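Local coordinates for type II restriction enzyme BsoBI (Geobacillus stearothermophilus, PDB 1DC1), which recognises the degenerate double-stranded DNA sequence 5'-CYCGRG-3' as a homodimer and cleaves it after the first cytosine, at residues I202-V207 with D212-N217; L236-L241 with T262-K267. All blocks are in the same frame, centred on the assembly; numbering follows the deposited sequence.

Overall arrangement
Both contacts lie in the PD-(D/E)XK core of the enzyme, on the same side of the chain's centre, with their own centres about 8 Å apart. They come in series along the chain: contact 1 closes before contact 2 opens. Strand 213-217 of contact 1 and strand 235-242 of contact 2 follow one another and pair antiparallel in the large mixed sheet. Contact 1 ties that sheet to the small hairpin of strands 202-204 and 209-211; contact 2 ties it to helix 247-270. Val207 CG1 packs on Ile264 CA at 3.6 Å. The pairing of strands 213-217 and 235-242 places Asp212 and Glu240, both predicted magnesium ligands, side by side near the DNA.

Contact 1: I202-V207 with D212-N217; sequences ITVSLV and DICLFN. Unlike the reference sequence in segment 202-207: Ser205 (reference Pro). With nucleotides of chain A.
Ile202 and Val204, on strand 202-204, face Cys214 on strand 213-217, but the two strands belong to different sheets. The first pairs with strand 209-211 in a short hairpin; the second lies in the large mixed sheet, and at Asp212 the chain turns the corner between them. The backbones come nearest at that corner, where Ile202 CA and Asp212 CA are 6.8 Å apart. Here Asp212 is backbone-bonded to Asn201, and Ile202 to Val211.

Across the angle between the sheets the contact narrows to one sulfur. In the conformer described, one of two deposited for Cys214, SG sits beside its own backbone N (chi1 -76°) and reaches toward the hairpin. Val204 meets it with a single branch, CG2, 3.8 Å from Cys214 SG. Ile202 meets it at the base of its side chain, with CB 4.0 Å from Cys214 SG. Phe216 and Tyr235, whose rings meet at about 50°, lie beside this sulfur contact, and Val204 touches Tyr235 as well.

The CB of Asp212 points away from the 202-207 segment, and its carboxyl group lies beside the DNA. Its OD1 lies 2.6 Å from OP1 of DT6 of chain A, and Asp212 OD2 is 3.1 Å from the same phosphate oxygen. OD2 also accepts a hydrogen bond from the backbone N of Leu241, which helps fix the turn of the carboxylate. Between hairpin and sheet the contact is apolar, two contacts to one sulfur, while the polar atoms gather at the corner, where a predicted magnesium ligand meets the phosphate.

Contact 2: L236-L241 with T262-K267; sequences LLLGEL and TRIRNK
Leu238 and Glu240 on strand 235-242 receive Ile264 from helix 247-270, the first strand and the helix of a beta-alpha-beta unit whose second strand, 276-281, lies parallel to the first in the sheet. The closest backbone approach is Leu238 CA to Ile264 CA, 8.0 Å, and Ile264 makes the contact with both its branches. Ile264 CG2 touches Leu238 CD1 at 3.9 Å. The other branch runs out straight past CG1 (chi2 167°), carrying Ile264 CD1 to 4.0 Å from Leu238 CB. The same methyl also borders Glu240, the next residue but one on that strand. Leucine and isoleucine pass at a slant, and every touching residue is buried.

Further out, Val211 of strand 209-211 packs against all three side chains, and Pro275 adds to the wall around Leu238. The strand is held by backbone bonds from Leu238 to Lys276 and Ile278. Near its start, Leu236 and Leu237 both face Leu215 in a classic beta bulge. On the helix, the residue before Ile264 turns elsewhere: Arg263 forms salt bridges with Asp251 and Glu291 of the second subunit, so this turn also serves the dimer interface.

Glu240 and Lys242 fit the E-X-K part of the PD-(D/E)XK motif and are, with Asp212, predicted magnesium ligands. The Glu240 chain is bent at chi2 (27°), and its two oxygens have different neighbours. OE1 accepts a hydrogen bond from the backbone N of Asp212, whereas Glu240 OE2 lies 4.1 Å from the methyl CD1 of Ile264.

Contact 1: I202-V207 with D212-N217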
ATOM      1  N   ILE D 202       5.808 -15.158  11.789  1.00 13.13           N
ATOM      2  CA  ILE D 202       6.852 -16.137  11.777  1.00 16.01           C
ATOM      3  C   ILE D 202       7.256 -16.432  10.348  1.00 16.52           C
ATOM      4  O   ILE D 202       6.401 -16.532   9.452  1.00 16.11           O
ATOM      5  CB  ILE D 202       6.252 -17.459  12.381  1.00 22.60           C
ATOM      6  CG1 ILE D 202       6.023 -17.320  13.866  1.00 28.02           C
ATOM      7  CG2 ILE D 202       7.155 -18.618  12.190  1.00 34.23           C
ATOM      8  CD1 ILE D 202       6.854 -16.279  14.489  1.00 30.30           C
ATOM      9  N   THR D 203       8.554 -16.617  10.130  1.00 15.86           N
ATOM     10  CA  THR D 203       9.025 -17.008   8.807  1.00 18.40           C
ATOM     11  C   THR D 203       8.739 -18.501   8.699  1.00 20.76           C
ATOM     12  O   THR D 203       9.161 -19.268   9.556  1.00 26.09           O
ATOM     13  CB  THR D 203      10.514 -16.826   8.631  1.00 17.98           C
ATOM     14  OG1 THR D 203      10.833 -15.438   8.767  1.00 22.39           O
ATOM     15  CG2 THR D 203      10.933 -17.333   7.213  1.00 26.01           C
ATOM     16  N   VAL D 204       8.013 -18.912   7.672  1.00 16.35           N
ATOM     17  CA  VAL D 204       7.694 -20.318   7.514  1.00 17.48           C
ATOM     18  C   VAL D 204       8.648 -20.876   6.479  1.00 22.93           C
ATOM     19  O   VAL D 204       8.597 -20.550   5.284  1.00 16.81           O
ATOM     20  CB  VAL D 204       6.253 -20.487   7.084  1.00 20.29           C
ATOM     21  CG1 VAL D 204       5.924 -21.972   6.861  1.00 25.22           C
ATOM     22  CG2 VAL D 204       5.375 -19.909   8.148  1.00 16.00           C
ATOM     23  N   SER D 205       9.549 -21.715   6.966  1.00 32.06           N
ATOM     24  CA  SER D 205      10.579 -22.278   6.109  1.00 35.73           C
ATOM     25  C   SER D 205      10.228 -22.983   4.800  1.00 32.71           C
ATOM     26  O   SER D 205      11.003 -22.863   3.842  1.00 33.05           O
ATOM     27  CB  SER D 205      11.531 -23.125   6.941  1.00 37.79           C
ATOM     28  OG  SER D 205      12.000 -22.335   8.011  1.00 43.32           O
ATOM     29  N   LEU D 206       9.091 -23.676   4.717  1.00 30.63           N
ATOM     30  CA  LEU D 206       8.735 -24.345   3.476  1.00 25.18           C
ATOM     31  C   LEU D 206       8.396 -23.351   2.390  1.00 28.02           C
ATOM     32  O   LEU D 206       8.769 -23.559   1.242  1.00 24.52           O
ATOM     33  CB  LEU D 206       7.523 -25.244   3.691  1.00 31.44           C
ATOM     34  CG  LEU D 206       7.655 -26.760   3.758  1.00 27.94           C
ATOM     35  CD1 LEU D 206       6.368 -27.376   3.269  1.00 23.00           C
ATOM     36  CD2 LEU D 206       8.870 -27.227   2.955  1.00 28.63           C
ATOM     37  N   VAL D 207       7.642 -22.301   2.736  1.00 23.95           N
ATOM     38  CA  VAL D 207       7.279 -21.294   1.744  1.00 22.99           C
ATOM     39  C   VAL D 207       8.332 -20.221   1.677  1.00 19.92           C
ATOM     40  O   VAL D 207       8.417 -19.548   0.663  1.00 23.92           O
ATOM     41  CB  VAL D 207       5.898 -20.642   2.035  1.00 24.22           C
ATOM     42  CG1 VAL D 207       4.863 -21.729   2.161  1.00 34.45           C
ATOM     43  CG2 VAL D 207       5.924 -19.889   3.321  1.00 26.37           C
ATOM     44  N   ASP D 212       1.287 -14.256   9.078  1.00 12.12           N
ATOM     45  CA  ASP D 212       0.758 -13.483  10.218  1.00 11.76           C
ATOM     46  C   ASP D 212       0.513 -14.336  11.446  1.00 13.60           C
ATOM     47  O   ASP D 212       0.943 -13.980  12.546  1.00 14.04           O
ATOM     48  CB  ASP D 212      -0.574 -12.807   9.858  1.00 10.89           C
ATOM     49  CG  ASP D 212      -0.421 -11.700   8.824  1.00 13.03           C
ATOM     50  OD1 ASP D 212       0.699 -11.120   8.649  1.00 15.51           O
ATOM     51  OD2 ASP D 212      -1.445 -11.428   8.178  1.00 13.17           O
ATOM     52  N   ILE D 213      -0.198 -15.456  11.241  1.00 12.78           N
ATOM     53  CA  ILE D 213      -0.619 -16.358  12.330  1.00 14.22           C
ATOM     54  C   ILE D 213      -0.198 -17.784  12.033  1.00 16.63           C
ATOM     55  O   ILE D 213      -0.479 -18.291  10.934  1.00 16.32           O
ATOM     56  CB  ILE D 213      -2.161 -16.377  12.465  1.00 14.14           C
ATOM     57  CG1 ILE D 213      -2.672 -14.950  12.712  1.00 12.32           C
ATOM     58  CG2 ILE D 213      -2.611 -17.434  13.534  1.00 12.10           C
ATOM     59  CD1 ILE D 213      -4.127 -14.820  12.544  1.00 18.75           C
ATOM     60  N   CYS D 214       0.431 -18.428  13.023  1.00 16.42           N
ATOM     61  CA  CYS D 214       0.876 -19.807  12.917  1.00 15.22           C
ATOM     62  C   CYS D 214       0.503 -20.557  14.171  1.00 14.25           C
ATOM     63  O   CYS D 214       0.806 -20.079  15.251  1.00 16.29           O
ATOM     64  CB  CYS D 214       2.390 -19.852  12.736  1.00 20.24           C
ATOM     65  SG  CYS D 214       2.990 -19.405  11.056  0.54 19.82           S
ATOM     66  N   LEU D 215      -0.149 -21.711  14.015  1.00 12.46           N
ATOM     67  CA  LEU D 215      -0.534 -22.558  15.146  1.00 13.58           C
ATOM     68  C   LEU D 215       0.252 -23.815  15.026  1.00 12.81           C
ATOM     69  O   LEU D 215       0.164 -24.496  14.018  1.00 14.00           O
ATOM     70  CB  LEU D 215      -2.021 -22.919  15.148  1.00 13.12           C
ATOM     71  CG  LEU D 215      -2.532 -23.652  16.427  1.00 16.11           C
ATOM     72  CD1 LEU D 215      -2.325 -22.745  17.611  1.00 18.38           C
ATOM     73  CD2 LEU D 215      -4.005 -23.985  16.364  1.00 16.25           C
ATOM     74  N   PHE D 216       1.012 -24.140  16.070  1.00 16.30           N
ATOM     75  CA  PHE D 216       1.861 -25.330  16.073  1.00 17.69           C
ATOM     76  C   PHE D 216       1.339 -26.406  16.954  1.00 19.90           C
ATOM     77  O   PHE D 216       0.783 -26.127  18.006  1.00 17.85           O
ATOM     78  CB  PHE D 216       3.248 -25.037  16.597  1.00 17.66           C
ATOM     79  CG  PHE D 216       4.018 -24.152  15.726  1.00 20.61           C
ATOM     80  CD1 PHE D 216       4.729 -24.670  14.644  1.00 23.18           C
ATOM     81  CD2 PHE D 216       4.019 -22.781  15.963  1.00 20.88           C
ATOM     82  CE1 PHE D 216       5.436 -23.829  13.806  1.00 23.65           C
ATOM     83  CE2 PHE D 216       4.720 -21.919  15.135  1.00 22.72           C
ATOM     84  CZ  PHE D 216       5.430 -22.437  14.058  1.00 20.60           C
ATOM     85  N   ASN D 217       1.534 -27.632  16.495  1.00 20.62           N
ATOM     86  CA  ASN D 217       1.183 -28.814  17.245  1.00 30.68           C
ATOM     87  C   ASN D 217       2.455 -29.087  18.050  1.00 34.16           C
ATOM     88  O   ASN D 217       3.350 -29.780  17.563  1.00 39.14           O
ATOM     89  CB  ASN D 217       0.971 -29.992  16.314  1.00 30.06           C
ATOM     90  CG  ASN D 217       1.146 -31.283  17.024  1.00 43.20           C
ATOM     91  OD1 ASN D 217       1.359 -31.305  18.244  1.00 50.15           O
ATOM     92  ND2 ASN D 217       1.051 -32.381  16.294  1.00 55.17           N
TER
ATOM     93  P    DT A   6       1.211  -8.309   6.241  1.00 14.46           P
ATOM     94  OP1  DT A   6       0.308  -9.167   7.003  1.00 14.11           O
ATOM     95  OP2  DT A   6       0.889  -7.920   4.828  1.00 11.90           O
ATOM     96  O5'  DT A   6       1.350  -6.911   6.994  1.00 14.63           O
ATOM     97  C5'  DT A   6       1.304  -6.833   8.433  1.00 15.30           C
ATOM     98  C4'  DT A   6       1.314  -5.384   8.869  1.00 13.62           C
ATOM     99  O4'  DT A   6       2.553  -4.734   8.496  1.00 13.63           O
ATOM    100  C3'  DT A   6       0.217  -4.540   8.227  1.00  9.83           C
ATOM    101  O3'  DT A   6      -0.972  -4.691   8.999  1.00 12.15           O
ATOM    102  C2'  DT A   6       0.793  -3.142   8.333  1.00 11.41           C
ATOM    103  C1'  DT A   6       2.291  -3.370   8.181  1.00 13.28           C
ATOM    104  N1   DT A   6       2.697  -3.135   6.799  1.00 12.74           N
ATOM    105  C2   DT A   6       3.042  -1.854   6.441  1.00 11.48           C
ATOM    106  O2   DT A   6       2.984  -0.893   7.202  1.00 12.61           O
ATOM    107  N3   DT A   6       3.452  -1.728   5.146  1.00 11.22           N
ATOM    108  C4   DT A   6       3.517  -2.715   4.194  1.00 12.46           C
ATOM    109  O4   DT A   6       3.964  -2.446   3.093  1.00 12.39           O
ATOM    110  C5   DT A   6       3.054  -4.022   4.625  1.00  8.39           C
ATOM    111  C7   DT A   6       2.943  -5.138   3.635  1.00 12.38           C
ATOM    112  C6   DT A   6       2.711  -4.165   5.889  1.00 12.35           C
TER

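Contact 2: L236-L241 with T262-K267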
ATOM      1  N   LEU D 236      -0.233 -26.754  12.292  1.00 14.51           N
ATOM      2  CA  LEU D 236      -1.667 -27.101  12.275  1.00 17.69           C
ATOM      3  C   LEU D 236      -2.479 -26.080  11.480  1.00 14.85           C
ATOM      4  O   LEU D 236      -3.417 -26.447  10.795  1.00 14.66           O
ATOM      5  CB  LEU D 236      -2.271 -27.133  13.695  1.00 19.57           C
ATOM      6  CG  LEU D 236      -1.810 -28.250  14.639  1.00 26.11           C
ATOM      7  CD1 LEU D 236      -2.365 -28.041  16.015  1.00 25.83           C
ATOM      8  CD2 LEU D 236      -2.250 -29.608  14.072  1.00 37.45           C
ATOM      9  N   LEU D 237      -2.107 -24.809  11.581  1.00 11.94           N
ATOM     10  CA  LEU D 237      -2.838 -23.750  10.916  1.00 15.85           C
ATOM     11  C   LEU D 237      -1.940 -22.584  10.559  1.00 14.55           C
ATOM     12  O   LEU D 237      -1.006 -22.291  11.298  1.00 17.53           O
ATOM     13  CB  LEU D 237      -3.989 -23.262  11.834  1.00 11.36           C
ATOM     14  CG  LEU D 237      -4.844 -22.021  11.475  1.00 11.65           C
ATOM     15  CD1 LEU D 237      -6.203 -22.205  12.081  1.00 13.10           C
ATOM     16  CD2 LEU D 237      -4.191 -20.710  11.978  1.00 15.44           C
ATOM     17  N   LEU D 238      -2.220 -21.946   9.407  1.00 13.24           N
ATOM     18  CA  LEU D 238      -1.520 -20.734   8.950  1.00 13.43           C
ATOM     19  C   LEU D 238      -2.617 -19.765   8.525  1.00 12.58           C
ATOM     20  O   LEU D 238      -3.606 -20.159   7.914  1.00 12.65           O
ATOM     21  CB  LEU D 238      -0.549 -21.026   7.810  1.00 19.09           C
ATOM     22  CG  LEU D 238       0.453 -22.119   8.242  1.00 20.96           C
ATOM     23  CD1 LEU D 238       0.151 -23.407   7.519  1.00 18.85           C
ATOM     24  CD2 LEU D 238       1.829 -21.682   7.981  1.00 22.40           C
ATOM     25  N   GLY D 239      -2.475 -18.501   8.902  1.00 11.45           N
ATOM     26  CA  GLY D 239      -3.519 -17.570   8.550  1.00 14.02           C
ATOM     27  C   GLY D 239      -3.020 -16.163   8.341  1.00 11.78           C
ATOM     28  O   GLY D 239      -1.943 -15.798   8.819  1.00 12.46           O
ATOM     29  N   GLU D 240      -3.805 -15.386   7.613  1.00 12.50           N
ATOM     30  CA  GLU D 240      -3.489 -13.992   7.320  1.00 14.23           C
ATOM     31  C   GLU D 240      -4.483 -13.176   8.128  1.00 18.12           C
ATOM     32  O   GLU D 240      -5.633 -13.561   8.281  1.00 13.72           O
ATOM     33  CB  GLU D 240      -3.652 -13.687   5.824  1.00 18.39           C
ATOM     34  CG  GLU D 240      -2.354 -13.531   4.970  1.00 26.39           C
ATOM     35  CD  GLU D 240      -1.101 -14.308   5.475  1.00 27.17           C
ATOM     36  OE1 GLU D 240      -0.543 -13.921   6.529  1.00 24.44           O
ATOM     37  OE2 GLU D 240      -0.649 -15.288   4.809  1.00 27.84           O
ATOM     38  N   LEU D 241      -4.034 -12.047   8.663  1.00 15.69           N
ATOM     39  CA  LEU D 241      -4.880 -11.176   9.500  1.00 14.83           C
ATOM     40  C   LEU D 241      -4.694  -9.756   9.006  1.00 16.12           C
ATOM     41  O   LEU D 241      -3.592  -9.248   9.083  1.00 15.03           O
ATOM     42  CB  LEU D 241      -4.443 -11.283  10.983  1.00 17.19           C
ATOM     43  CG  LEU D 241      -4.944 -10.293  12.056  1.00 17.68           C
ATOM     44  CD1 LEU D 241      -6.465 -10.363  12.157  1.00 15.37           C
ATOM     45  CD2 LEU D 241      -4.323 -10.627  13.435  1.00 20.36           C
ATOM     46  N   THR D 262      -2.005 -19.135  -1.142  1.00 17.43           N
ATOM     47  CA  THR D 262      -1.804 -20.088  -2.203  1.00 20.00           C
ATOM     48  C   THR D 262      -0.327 -20.570  -2.191  1.00 19.74           C
ATOM     49  O   THR D 262      -0.046 -21.750  -2.395  1.00 19.79           O
ATOM     50  CB  THR D 262      -2.205 -19.462  -3.522  1.00 17.80           C
ATOM     51  OG1 THR D 262      -3.602 -19.084  -3.450  1.00 17.29           O
ATOM     52  CG2 THR D 262      -1.967 -20.449  -4.639  1.00 16.05           C
ATOM     53  N   ARG D 263       0.617 -19.679  -1.926  1.00 16.02           N
ATOM     54  CA  ARG D 263       2.010 -20.103  -1.817  1.00 16.34           C
ATOM     55  C   ARG D 263       2.056 -21.184  -0.711  1.00 22.01           C
ATOM     56  O   ARG D 263       2.692 -22.216  -0.870  1.00 21.68           O
ATOM     57  CB  ARG D 263       2.900 -18.919  -1.396  1.00 15.63           C
ATOM     58  CG  ARG D 263       3.291 -18.021  -2.559  1.00 15.45           C
ATOM     59  CD  ARG D 263       3.935 -16.706  -2.108  1.00 21.84           C
ATOM     60  NE  ARG D 263       4.481 -15.885  -3.218  1.00 18.12           N
ATOM     61  CZ  ARG D 263       5.115 -14.711  -3.041  1.00 19.30           C
ATOM     62  NH1 ARG D 263       5.280 -14.217  -1.826  1.00 18.75           N
ATOM     63  NH2 ARG D 263       5.640 -14.042  -4.062  1.00 15.03           N
ATOM     64  N   ILE D 264       1.364 -20.922   0.411  1.00 20.14           N
ATOM     65  CA  ILE D 264       1.325 -21.829   1.567  1.00 17.96           C
ATOM     66  C   ILE D 264       0.768 -23.206   1.211  1.00 17.25           C
ATOM     67  O   ILE D 264       1.426 -24.230   1.438  1.00 19.75           O
ATOM     68  CB  ILE D 264       0.493 -21.231   2.739  1.00 14.96           C
ATOM     69  CG1 ILE D 264       1.281 -20.100   3.407  1.00 14.45           C
ATOM     70  CG2 ILE D 264       0.179 -22.321   3.783  1.00 13.76           C
ATOM     71  CD1 ILE D 264       0.441 -19.187   4.390  1.00 19.25           C
ATOM     72  N   ARG D 265      -0.428 -23.210   0.648  1.00 16.93           N
ATOM     73  CA  ARG D 265      -1.103 -24.422   0.235  1.00 20.21           C
ATOM     74  C   ARG D 265      -0.295 -25.210  -0.769  1.00 22.26           C
ATOM     75  O   ARG D 265      -0.223 -26.436  -0.660  1.00 23.11           O
ATOM     76  CB  ARG D 265      -2.452 -24.079  -0.368  1.00 20.16           C
ATOM     77  CG  ARG D 265      -3.527 -23.991   0.653  1.00 27.54           C
ATOM     78  CD  ARG D 265      -4.877 -23.650   0.028  1.00 30.08           C
ATOM     79  NE  ARG D 265      -4.892 -22.474  -0.843  0.51 34.82           N
ATOM     80  CZ  ARG D 265      -4.895 -22.520  -2.173  0.51 39.53           C
ATOM     81  NH1 ARG D 265      -4.878 -23.683  -2.809  0.51 41.30           N
ATOM     82  NH2 ARG D 265      -4.942 -21.401  -2.873  0.51 41.68           N
ATOM     83  N   ASN D 266       0.310 -24.510  -1.727  1.00 20.40           N
ATOM     84  CA  ASN D 266       1.108 -25.144  -2.760  1.00 22.54           C
ATOM     85  C   ASN D 266       2.322 -25.852  -2.157  1.00 24.43           C
ATOM     86  O   ASN D 266       2.508 -27.059  -2.363  1.00 20.37           O
ATOM     87  CB  ASN D 266       1.560 -24.100  -3.801  1.00 26.08           C
ATOM     88  CG  ASN D 266       0.436 -23.722  -4.811  1.00 32.75           C
ATOM     89  OD1 ASN D 266      -0.620 -24.364  -4.878  1.00 35.58           O
ATOM     90  ND2 ASN D 266       0.680 -22.677  -5.596  1.00 40.25           N
ATOM     91  N   LYS D 267       3.124 -25.114  -1.398  1.00 23.28           N
ATOM     92  CA  LYS D 267       4.313 -25.681  -0.805  1.00 21.47           C
ATOM     93  C   LYS D 267       4.000 -26.837   0.160  1.00 24.01           C
ATOM     94  O   LYS D 267       4.652 -27.898   0.134  1.00 20.17           O
ATOM     95  CB  LYS D 267       5.069 -24.579  -0.089  1.00 25.41           C
ATOM     96  CG  LYS D 267       5.793 -23.688  -1.053  1.00 31.64           C
ATOM     97  CD  LYS D 267       6.699 -24.534  -1.934  1.00 36.91           C
ATOM     98  CE  LYS D 267       7.564 -23.666  -2.807  1.00 45.44           C
ATOM     99  NZ  LYS D 267       8.973 -24.160  -2.786  1.00 55.42           N
TER